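Side-chain contacts in hypothetical protein Atu2299 (PDB 2HLY), which is of unknown function but belongs to a family placed in the papain-like (CA) peptidase clan, so a relationship to those hydrolases is possible: residues 90-95 against 99-104; 61-66 against 70-75; 17-22 against 167-172. All blocks are in the same frame, centred on the assembly; numbering follows the deposited sequence.

Overall arrangement
Along the chain, contact 2 (hairpin of strands 60-65 and 68-72) closes before contact 1 (hairpin of strands 89-94 and 97-100) opens, and both are nested inside the long loop that contact 3 closes by bringing helix 160-172 back to helix 10-24. Contact 1 is central, its centre about 14 Å from that of contact 2 and about 15 Å from that of contact 3. It touches both: Tyr63 OH lies 2.6 Å from Asp100 OD2, a probable but weak hydrogen bond, and Pro104 packs on Tyr17. Contacts 2 and 3 do not touch; contact 1, in the four-stranded sheet, lies between the three-stranded sheet of contact 2 and helix 10-24 of contact 3.

Contact 1: 90-95 against 99-104; sequences CWVEAD and IDFMAP
The hairpin of strands 89-94 and 97-100, in the middle of a four-stranded antiparallel sheet, pairs Val92 with Ile99 as a hydrogen-bonded pair. Val92 N gives to Ile99 O at 2.9 Å, and Ile99 N returns a bond to Val92 O. Both side chains lie on the same face, their CB atoms 4.4 Å apart. With chi1 of 178°, Val92 CG2 lies anti to the carbonyl carbon, beside the backbone N, and reaches the Phe101 ring at its edge, 4.2 Å from CD2. Ile99 CG2 sits over the centre of that ring, 3.6 Å above its plane. Polar groups gather around Asp100. One water lies between the strands, 2.7 Å from Cys90 O and 2.8 Å from Asp100 OD1, and can link them. OD1 also accepts from Met102 N two residues on, an Asx turn, while OD2 takes a hydrogen bond from His89 NE2. With both carboxylate oxygens engaged, the rotation of the Asp100 side chain is well defined; its pairing with a histidine on the adjacent strand recalls the His-Asn/Asp pair of papain-like peptidases, though no catalytic role is established here.

Contact 2: 61-66 against 70-75; sequences AAYNLG and LLFADH
Ala61, Ala62 and Tyr63 run against Phe72, Leu71 and Leu70 in nearly perfect antiparallel alignment, the short strand axes 4.8 Å apart at 176°. Tyr63 and Leu70 form a hydrogen-bonded pair: Tyr63 N gives to Leu70 O, and Leu70 N returns a bond to Tyr63 O. Ala61 and Phe72 make the other such pair, less evenly, since Phe72 N to Ala61 O is 2.8 Å but the bond from Ala61 N to Phe72 O is weak at 3.3 Å. Between them, at the non-hydrogen-bonded pair of Ala62 and Leu71, Ala62 CA makes a bent CA-H...O contact with Leu70 O at 3.2 Å.

The two faces of the hairpin differ. On one, the Ala62 methyl meets the Leu71 CD1 branch at 3.7 Å. On the other, Tyr63 and Phe72 bring ring edges together, CE2 of Tyr63 to CE2 of Phe72 at 4.0 Å, with neither ring laid over the other. Register puts both side chains on one face; with CG beside the backbone N in each (chi1 -65° and -64°), the rings lean so that these edges meet. Phe72 also packs CD2 against the Ala61 methyl at 4.2 Å. Toward the turn, Leu65 CD1 touches Leu70 CD2 at 4.0 Å.

In the three-stranded sheet, strand 60-65 lies in the middle, bonded through Ala62 and Asn64 to strand 140-144 and the residues just before it, while strand 68-72 is outermost. Tyr63 OH bonds to Tyr142 OH, its ring meets Phe120 edge-to-face, and Phe72 stacks with His89, so the aromatic face of this hairpin is turned to the neighbouring four-stranded sheet.

Contact 3: 17-22 against 167-172; sequences YRVINS and SVAANW
Val19 and Ala169 make the tight part of this contact: the CG1 methyl of Val19 lies 3.7 Å from Ala169 CA and 4.0 Å from its CB. The same methyl approaches Trp172 CE3 obliquely at 4.1 Å, while the CG2 branch stands 4.2 Å above one face of the indole, offset toward its rim. Trp172 extends with CG anti to the backbone N (chi1 -154°), which carries the six-membered ring across to Ser22, where CB is 4.1 Å from CH2. Trp172 NE1 bonds to Ala181 O, outside the pair. This is helix-on-helix packing between helix 10-24 and helix 160-172; the axes of segments 17-22 and 167-172 pass 9.7 Å apart at 146°, roughly antiparallel, with no hydrogen bond across. Leu23 and Phe41 add to the apolar layer. Ser22 turns its hydroxyl back on its own helix: OG gives to Arg18 O at 2.6 Å, above the carbonyl plane, while Ser22 N reaches that oxygen from the other face; OG also bonds to Thr199 N. Ser167 and Asn171 are exposed on the outer side of helix 160-172, where Asn171 loops back through ND2 to Ser167 O and makes no contact with 17-22.

Contact 1: 90-95 against 99-104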
# COMPACT_ATOMS: atom_id res chain seq x y z
N CYS A 90 -1.87 -6.49 3.67
CA CYS A 90 -3.07 -5.65 3.49
C CYS A 90 -3.05 -4.99 2.13
O CYS A 90 -1.97 -4.72 1.57
CB CYS A 90 -3.12 -4.55 4.54
SG CYS A 90 -3.33 -5.17 6.20
N TRP A 91 -4.23 -4.66 1.64
CA TRP A 91 -4.40 -3.93 0.37
C TRP A 91 -5.61 -3.00 0.52
O TRP A 91 -6.22 -2.92 1.59
CB TRP A 91 -4.61 -4.91 -0.78
CG TRP A 91 -5.80 -5.79 -0.60
CD1 TRP A 91 -7.07 -5.56 -1.05
CD2 TRP A 91 -5.84 -7.05 0.08
NE1 TRP A 91 -7.90 -6.60 -0.69
CE2 TRP A 91 -7.17 -7.53 0.01
CE3 TRP A 91 -4.87 -7.83 0.73
CZ2 TRP A 91 -7.56 -8.75 0.57
CZ3 TRP A 91 -5.26 -9.04 1.30
CH2 TRP A 91 -6.59 -9.49 1.20
N VAL A 92 -5.96 -2.28 -0.56
CA VAL A 92 -7.12 -1.39 -0.53
C VAL A 92 -8.11 -1.84 -1.59
O VAL A 92 -7.70 -2.24 -2.69
CB VAL A 92 -6.70 0.07 -0.80
CG1 VAL A 92 -7.93 0.98 -0.81
CG2 VAL A 92 -5.76 0.52 0.29
N GLU A 93 -9.40 -1.79 -1.25
CA GLU A 93 -10.47 -2.00 -2.22
C GLU A 93 -11.25 -0.70 -2.29
O GLU A 93 -11.75 -0.22 -1.27
CB GLU A 93 -11.34 -3.17 -1.78
CG GLU A 93 -10.52 -4.46 -1.76
CD GLU A 93 -11.34 -5.71 -1.57
OE1 GLU A 93 -12.59 -5.60 -1.46
OE2 GLU A 93 -10.71 -6.79 -1.50
N ALA A 94 -11.30 -0.10 -3.47
CA ALA A 94 -11.94 1.21 -3.60
C ALA A 94 -12.65 1.33 -4.92
O ALA A 94 -12.01 1.24 -5.96
CB ALA A 94 -10.90 2.32 -3.47
N ASP A 95 -13.96 1.56 -4.88
CA ASP A 95 -14.73 1.81 -6.10
C ASP A 95 -14.54 0.66 -7.10
O ASP A 95 -14.53 0.88 -8.32
CB ASP A 95 -14.27 3.14 -6.73
CG ASP A 95 -15.42 4.01 -7.20
OD1 ASP A 95 -16.57 3.78 -6.79
OD2 ASP A 95 -15.15 4.96 -7.98
N ILE A 99 -6.08 -1.84 -5.10
CA ILE A 99 -4.90 -1.01 -5.13
C ILE A 99 -3.96 -1.44 -4.01
O ILE A 99 -4.37 -1.56 -2.85
CB ILE A 99 -5.26 0.49 -4.98
CG1 ILE A 99 -6.33 0.86 -6.01
CG2 ILE A 99 -4.01 1.33 -5.21
CD1 ILE A 99 -6.89 2.26 -5.90
N ASP A 100 -2.70 -1.69 -4.37
CA ASP A 100 -1.71 -2.02 -3.36
C ASP A 100 -0.65 -0.94 -3.41
O ASP A 100 0.26 -0.98 -4.25
CB ASP A 100 -1.12 -3.42 -3.60
CG ASP A 100 -0.32 -3.92 -2.42
OD1 ASP A 100 0.23 -3.07 -1.67
OD2 ASP A 100 -0.26 -5.16 -2.22
N PHE A 101 -0.76 0.04 -2.52
CA PHE A 101 0.19 1.15 -2.52
C PHE A 101 1.60 0.74 -2.10
O PHE A 101 2.53 1.53 -2.26
CB PHE A 101 -0.30 2.30 -1.63
CG PHE A 101 -1.49 3.00 -2.17
CD1 PHE A 101 -1.36 3.87 -3.24
CD2 PHE A 101 -2.75 2.82 -1.60
CE1 PHE A 101 -2.48 4.54 -3.76
CE2 PHE A 101 -3.87 3.49 -2.11
CZ PHE A 101 -3.73 4.36 -3.17
N MET A 102 1.76 -0.47 -1.54
CA MET A 102 3.07 -0.95 -1.14
C MET A 102 3.87 -1.49 -2.32
O MET A 102 5.05 -1.75 -2.19
CB MET A 102 2.96 -2.05 -0.07
CG MET A 102 4.28 -2.39 0.59
SD MET A 102 3.99 -3.57 1.90
CE MET A 102 5.67 -4.19 2.17
N ALA A 103 3.20 -1.70 -3.47
CA ALA A 103 3.84 -2.45 -4.55
C ALA A 103 5.25 -1.94 -4.94
O ALA A 103 6.14 -2.77 -5.22
CB ALA A 103 2.92 -2.57 -5.78
N PRO A 104 5.46 -0.60 -5.00
CA PRO A 104 6.83 -0.14 -5.34
C PRO A 104 7.92 -0.61 -4.36
O PRO A 104 9.11 -0.58 -4.72
CB PRO A 104 6.69 1.40 -5.36
CG PRO A 104 5.21 1.63 -5.66
CD PRO A 104 4.52 0.53 -4.86
O HOH W 1 -0.31 -2.62 1.07

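Contact 2: 61-66 against 70-75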
# COMPACT_ATOMS: atom_id res chain seq x y z
N ALA A 61 -2.43 -12.77 0.24
CA ALA A 61 -2.32 -12.07 -1.05
C ALA A 61 -1.20 -12.70 -1.87
O ALA A 61 -0.17 -13.11 -1.33
CB ALA A 61 -2.06 -10.59 -0.86
N ALA A 62 -1.42 -12.79 -3.18
CA ALA A 62 -0.41 -13.33 -4.08
C ALA A 62 -0.44 -12.58 -5.39
O ALA A 62 -1.52 -12.20 -5.84
CB ALA A 62 -0.65 -14.80 -4.34
N TYR A 63 0.73 -12.36 -5.98
CA TYR A 63 0.84 -11.60 -7.22
C TYR A 63 1.78 -12.31 -8.17
O TYR A 63 2.81 -12.83 -7.73
CB TYR A 63 1.48 -10.25 -6.94
CG TYR A 63 0.67 -9.33 -6.08
CD1 TYR A 63 -0.38 -8.59 -6.64
CD2 TYR A 63 0.97 -9.16 -4.71
CE1 TYR A 63 -1.14 -7.72 -5.86
CE2 TYR A 63 0.21 -8.29 -3.92
CZ TYR A 63 -0.84 -7.57 -4.51
OH TYR A 63 -1.60 -6.70 -3.77
N ASN A 64 1.46 -12.30 -9.46
CA ASN A 64 2.47 -12.65 -10.45
C ASN A 64 3.09 -11.35 -10.92
O ASN A 64 2.41 -10.53 -11.54
CB ASN A 64 1.87 -13.43 -11.63
CG ASN A 64 2.91 -13.71 -12.71
OD1 ASN A 64 3.80 -12.89 -12.96
ND2 ASN A 64 2.80 -14.86 -13.36
N LEU A 65 4.35 -11.13 -10.58
CA LEU A 65 5.04 -9.91 -10.97
C LEU A 65 6.12 -10.25 -11.99
O LEU A 65 7.22 -10.66 -11.62
CB LEU A 65 5.59 -9.19 -9.74
CG LEU A 65 4.56 -8.87 -8.64
CD1 LEU A 65 5.26 -8.34 -7.40
CD2 LEU A 65 3.44 -7.93 -9.11
N GLY A 66 5.79 -10.09 -13.26
CA GLY A 66 6.75 -10.30 -14.34
C GLY A 66 7.26 -11.73 -14.44
O GLY A 66 8.40 -11.96 -14.85
N LEU A 70 4.93 -13.62 -6.04
CA LEU A 70 5.16 -13.16 -4.68
C LEU A 70 3.97 -13.60 -3.82
O LEU A 70 2.83 -13.29 -4.15
CB LEU A 70 5.31 -11.63 -4.67
CG LEU A 70 5.45 -10.91 -3.32
CD1 LEU A 70 6.60 -11.48 -2.48
CD2 LEU A 70 5.64 -9.42 -3.60
N LEU A 71 4.24 -14.34 -2.75
CA LEU A 71 3.18 -14.99 -1.98
C LEU A 71 3.22 -14.55 -0.52
O LEU A 71 4.15 -14.90 0.23
CB LEU A 71 3.26 -16.52 -2.12
CG LEU A 71 2.20 -17.39 -1.43
CD1 LEU A 71 0.79 -16.94 -1.73
CD2 LEU A 71 2.37 -18.87 -1.81
N PHE A 72 2.22 -13.76 -0.13
CA PHE A 72 2.08 -13.34 1.25
C PHE A 72 1.21 -14.35 1.97
O PHE A 72 -0.02 -14.20 2.07
CB PHE A 72 1.49 -11.94 1.34
CG PHE A 72 2.35 -10.87 0.74
CD1 PHE A 72 3.42 -10.34 1.46
CD2 PHE A 72 2.07 -10.35 -0.51
CE1 PHE A 72 4.22 -9.32 0.91
CE2 PHE A 72 2.86 -9.31 -1.06
CZ PHE A 72 3.94 -8.80 -0.34
N ALA A 73 1.86 -15.40 2.46
CA ALA A 73 1.19 -16.51 3.12
C ALA A 73 2.21 -17.29 3.92
O ALA A 73 3.42 -17.14 3.70
CB ALA A 73 0.55 -17.42 2.08
N ASP A 74 1.72 -18.12 4.84
CA ASP A 74 2.57 -19.10 5.52
C ASP A 74 2.41 -20.46 4.85
O ASP A 74 1.34 -20.80 4.35
CB ASP A 74 2.17 -19.22 7.00
CG ASP A 74 2.64 -18.04 7.85
OD1 ASP A 74 3.33 -17.13 7.32
OD2 ASP A 74 2.30 -18.04 9.05
N HIS A 75 3.49 -21.24 4.83
CA HIS A 75 3.40 -22.61 4.36
C HIS A 75 3.12 -23.53 5.55
O HIS A 75 3.75 -23.41 6.60
CB HIS A 75 4.69 -23.04 3.66
CG HIS A 75 4.57 -24.33 2.92
ND1 HIS A 75 4.96 -25.54 3.45
CD2 HIS A 75 4.06 -24.60 1.69
CE1 HIS A 75 4.72 -26.50 2.58
NE2 HIS A 75 4.18 -25.96 1.50

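Contact 3: 17-22 against 167-172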
# COMPACT_ATOMS: atom_id res chain seq x y z
N TYR A 17 2.31 6.66 -2.78
CA TYR A 17 3.36 5.78 -2.29
C TYR A 17 4.50 6.60 -1.69
O TYR A 17 4.95 6.32 -0.58
CB TYR A 17 3.89 4.83 -3.39
CG TYR A 17 5.23 4.23 -3.00
CD1 TYR A 17 5.30 3.11 -2.16
CD2 TYR A 17 6.43 4.83 -3.40
CE1 TYR A 17 6.52 2.59 -1.75
CE2 TYR A 17 7.67 4.30 -3.01
CZ TYR A 17 7.70 3.20 -2.18
OH TYR A 17 8.93 2.68 -1.76
N ARG A 18 4.96 7.62 -2.42
CA ARG A 18 6.11 8.41 -1.95
C ARG A 18 5.83 9.09 -0.60
O ARG A 18 6.67 9.04 0.30
CB ARG A 18 6.53 9.43 -3.00
CG ARG A 18 7.93 9.99 -2.75
CD ARG A 18 8.31 11.03 -3.80
NE ARG A 18 8.31 10.52 -5.18
CZ ARG A 18 9.31 9.85 -5.74
NH1 ARG A 18 10.42 9.58 -5.06
NH2 ARG A 18 9.20 9.44 -7.01
N VAL A 19 4.63 9.66 -0.45
CA VAL A 19 4.24 10.32 0.79
C VAL A 19 4.27 9.34 1.96
O VAL A 19 4.88 9.61 3.00
CB VAL A 19 2.86 10.99 0.66
CG1 VAL A 19 2.30 11.37 2.04
CG2 VAL A 19 2.98 12.21 -0.25
N ILE A 20 3.62 8.20 1.79
CA ILE A 20 3.51 7.24 2.88
C ILE A 20 4.89 6.67 3.21
O ILE A 20 5.27 6.54 4.39
CB ILE A 20 2.52 6.10 2.54
CG1 ILE A 20 1.14 6.69 2.22
CG2 ILE A 20 2.50 5.06 3.67
CD1 ILE A 20 0.15 5.69 1.63
N ASN A 21 5.66 6.35 2.17
CA ASN A 21 7.01 5.82 2.38
C ASN A 21 7.87 6.80 3.16
O ASN A 21 8.65 6.41 4.04
CB ASN A 21 7.67 5.53 1.04
CG ASN A 21 8.94 4.74 1.19
OD1 ASN A 21 8.94 3.68 1.83
ND2 ASN A 21 10.03 5.25 0.64
N SER A 22 7.73 8.07 2.83
CA SER A 22 8.53 9.12 3.46
C SER A 22 8.23 9.23 4.96
O SER A 22 9.13 9.46 5.77
CB SER A 22 8.29 10.45 2.77
OG SER A 22 8.65 10.38 1.39
N SER A 167 -3.00 12.26 9.12
CA SER A 167 -3.35 13.65 8.84
C SER A 167 -2.26 14.29 7.99
O SER A 167 -2.55 14.94 6.98
CB SER A 167 -3.56 14.42 10.15
OG SER A 167 -3.82 15.79 9.90
N VAL A 168 -1.00 14.08 8.37
CA VAL A 168 0.12 14.65 7.61
C VAL A 168 0.09 14.14 6.17
O VAL A 168 0.24 14.93 5.22
CB VAL A 168 1.49 14.37 8.29
CG1 VAL A 168 2.65 14.83 7.39
CG2 VAL A 168 1.54 15.06 9.67
N ALA A 169 -0.12 12.84 6.02
CA ALA A 169 -0.19 12.20 4.70
C ALA A 169 -1.25 12.85 3.82
O ALA A 169 -0.98 13.20 2.67
CB ALA A 169 -0.45 10.71 4.83
N ALA A 170 -2.46 12.99 4.36
CA ALA A 170 -3.56 13.56 3.57
C ALA A 170 -3.31 15.02 3.22
O ALA A 170 -3.77 15.52 2.19
CB ALA A 170 -4.88 13.42 4.31
N ASN A 171 -2.57 15.71 4.07
CA ASN A 171 -2.30 17.12 3.83
C ASN A 171 -1.08 17.39 2.94
O ASN A 171 -1.00 18.45 2.30
CB ASN A 171 -2.27 17.85 5.16
CG ASN A 171 -3.67 18.13 5.66
OD1 ASN A 171 -4.39 18.92 5.07
ND2 ASN A 171 -4.06 17.46 6.72
N TRP A 172 -0.17 16.42 2.88
CA TRP A 172 1.02 16.48 2.02
C TRP A 172 0.64 16.18 0.56
O TRP A 172 1.06 16.88 -0.37
CB TRP A 172 2.05 15.45 2.47
CG TRP A 172 3.49 15.78 2.12
CD1 TRP A 172 3.95 16.69 1.20
CD2 TRP A 172 4.64 15.16 2.69
NE1 TRP A 172 5.34 16.69 1.19
CE2 TRP A 172 5.78 15.75 2.08
CE3 TRP A 172 4.81 14.16 3.66
CZ2 TRP A 172 7.09 15.38 2.44
CZ3 TRP A 172 6.11 13.78 4.01
CH2 TRP A 172 7.23 14.39 3.38